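Local coordinates for chitin biosynthesis protein CHS5 (Saccharomyces cerevisiae, PDB 4IN3) that forms, with Arf1 and the ChAPs proteins, the exomer cargo adaptor that exports selected proteins such as chitin synthase Chs3 from the trans-Golgi network, at residues Val11-Gly16 with Ala23-Gln28. Sequence-based numbering, arbitrary orientation.
Sequences VLLTVG and ALLTTQ
Thr14 and Thr26 face each other as a hydrogen-bonded antiparallel pair: Thr14 N donates to Thr26 O (3.0 Å), and Thr26 N returns a bond to Thr14 O (3.1 Å). Further along, Gly16 N reaches Leu24 O at 2.9 Å; Gly16, with no side chain, lets its backbone come close beside that oxygen. Between Leu12 and Gln28 the two backbones are joined through a water, which donates to Leu12 O and Gln28 OE1 and accepts from Gln28 N.

Beta-branched threonines fit the extended backbone, and Thr27 turns its two branches to different uses. Its CG2 stands anti to the carbonyl carbon and lies against Leu13 CG (3.7 Å) and Val11 CG1, while OG1 hydrogen-bonds Asp29 OD1 and His31 N. On the same face as Val15, Leu25 runs alongside that valine, its CD2 4.0 Å from Val15 CG2, and Leu13 crosses Leu25 at about a right angle, Leu13 CD2 on Leu25 CB (3.7 Å); these branched aliphatic groups suit a buried layer.

The face carrying Thr14 and Thr26 meets Bch1: Asn378 of that chain touches Thr14, and its OD1 is hydrogen-bonded to Thr26 OG1. Strands 9-18 and 22-26 are the two arms of a beta hairpin in the N-terminal region of Chs5. The hairpin forms the middle of the four-stranded antiparallel sheet, flanked by strands 32-36 and 49-57, with Ile33, Phe35, Ile50 and Met52 packing on Leu13 and Leu25.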
loop_
_atom_site.group_PDB
_atom_site.type_symbol
_atom_site.label_atom_id
_atom_site.label_comp_id
_atom_site.label_asym_id
_atom_site.label_seq_id
_atom_site.Cartn_x
_atom_site.Cartn_y
_atom_site.Cartn_z
ATOM N N VAL A 11 -26.065 -11.387 22.471
ATOM C CA VAL A 11 -25.963 -11.338 21.016
ATOM C C VAL A 11 -25.897 -12.735 20.409
ATOM O O VAL A 11 -25.386 -13.667 21.026
ATOM C CB VAL A 11 -24.714 -10.566 20.553
ATOM C CG1 VAL A 11 -24.573 -10.641 19.035
ATOM C CG2 VAL A 11 -24.772 -9.117 21.009
ATOM N N LEU A 12 -26.426 -12.877 19.198
ATOM C CA LEU A 12 -26.227 -14.092 18.419
ATOM C C LEU A 12 -25.285 -13.774 17.261
ATOM O O LEU A 12 -25.426 -12.744 16.598
ATOM C CB LEU A 12 -27.553 -14.641 17.886
ATOM C CG LEU A 12 -28.133 -15.848 18.628
ATOM C CD1 LEU A 12 -28.667 -15.458 20.000
ATOM C CD2 LEU A 12 -29.212 -16.519 17.789
ATOM N N LEU A 13 -24.307 -14.641 17.033
ATOM C CA LEU A 13 -23.379 -14.439 15.927
ATOM C C LEU A 13 -23.223 -15.716 15.109
ATOM O O LEU A 13 -23.384 -16.827 15.626
ATOM C CB LEU A 13 -22.017 -13.947 16.431
ATOM C CG LEU A 13 -21.993 -12.598 17.157
ATOM C CD1 LEU A 13 -22.092 -12.783 18.666
ATOM C CD2 LEU A 13 -20.747 -11.796 16.786
ATOM N N THR A 14 -22.925 -15.550 13.826
ATOM C CA THR A 14 -22.730 -16.683 12.934
ATOM C C THR A 14 -21.250 -16.835 12.601
ATOM O O THR A 14 -20.590 -15.870 12.207
ATOM C CB THR A 14 -23.535 -16.519 11.631
ATOM O OG1 THR A 14 -24.909 -16.254 11.943
ATOM C CG2 THR A 14 -23.442 -17.784 10.788
ATOM N N VAL A 15 -20.735 -18.052 12.759
ATOM C CA VAL A 15 -19.321 -18.326 12.507
ATOM C C VAL A 15 -19.043 -18.469 11.003
ATOM O O VAL A 15 -19.503 -19.415 10.363
ATOM C CB VAL A 15 -18.851 -19.588 13.259
ATOM C CG1 VAL A 15 -17.363 -19.797 13.061
ATOM C CG2 VAL A 15 -19.187 -19.472 14.745
ATOM N N GLY A 16 -18.285 -17.520 10.456
ATOM C CA GLY A 16 -18.021 -17.432 9.025
ATOM C C GLY A 16 -16.685 -18.021 8.601
ATOM O O GLY A 16 -16.249 -19.025 9.170
ATOM N N ALA A 23 -11.617 -16.263 13.552
ATOM C CA ALA A 23 -12.919 -16.494 12.961
ATOM C C ALA A 23 -13.483 -15.111 12.668
ATOM O O ALA A 23 -13.197 -14.143 13.381
ATOM C CB ALA A 23 -13.820 -17.242 13.905
ATOM N N LEU A 24 -14.268 -15.012 11.606
ATOM C CA LEU A 24 -14.987 -13.784 11.317
ATOM C C LEU A 24 -16.449 -14.064 11.654
ATOM O O LEU A 24 -17.037 -15.047 11.184
ATOM C CB LEU A 24 -14.827 -13.387 9.851
ATOM C CG LEU A 24 -13.412 -13.075 9.355
ATOM C CD1 LEU A 24 -13.450 -12.633 7.894
ATOM C CD2 LEU A 24 -12.730 -12.017 10.212
ATOM N N LEU A 25 -17.033 -13.223 12.497
ATOM C CA LEU A 25 -18.390 -13.469 12.961
ATOM C C LEU A 25 -19.317 -12.387 12.421
ATOM O O LEU A 25 -18.927 -11.226 12.308
ATOM C CB LEU A 25 -18.430 -13.503 14.490
ATOM C CG LEU A 25 -17.352 -14.344 15.184
ATOM C CD1 LEU A 25 -17.377 -14.115 16.690
ATOM C CD2 LEU A 25 -17.511 -15.827 14.871
ATOM N N THR A 26 -20.541 -12.769 12.072
ATOM C CA THR A 26 -21.501 -11.814 11.530
ATOM C C THR A 26 -22.782 -11.767 12.353
ATOM O O THR A 26 -23.323 -12.804 12.742
ATOM C CB THR A 26 -21.862 -12.120 10.063
ATOM O OG1 THR A 26 -22.540 -13.379 9.983
ATOM C CG2 THR A 26 -20.611 -12.158 9.192
ATOM N N THR A 27 -23.258 -10.555 12.620
ATOM C CA THR A 27 -24.541 -10.367 13.286
ATOM C C THR A 27 -25.623 -10.049 12.255
ATOM O O THR A 27 -25.333 -9.916 11.065
ATOM C CB THR A 27 -24.470 -9.247 14.334
ATOM O OG1 THR A 27 -23.832 -8.101 13.758
ATOM C CG2 THR A 27 -23.675 -9.705 15.542
ATOM N N GLN A 28 -26.865 -9.927 12.711
ATOM C CA GLN A 28 -27.974 -9.628 11.810
ATOM C C GLN A 28 -28.085 -8.131 11.535
ATOM O O GLN A 28 -28.761 -7.714 10.594
ATOM C CB GLN A 28 -29.290 -10.192 12.353
ATOM C CG GLN A 28 -29.490 -11.674 12.051
ATOM C CD GLN A 28 -29.850 -12.480 13.281
ATOM O OE1 GLN A 28 -29.767 -11.989 14.407
ATOM N NE2 GLN A 28 -30.254 -13.729 13.073
HETATM O O HOH W 1 -27.168 -10.882 15.460
#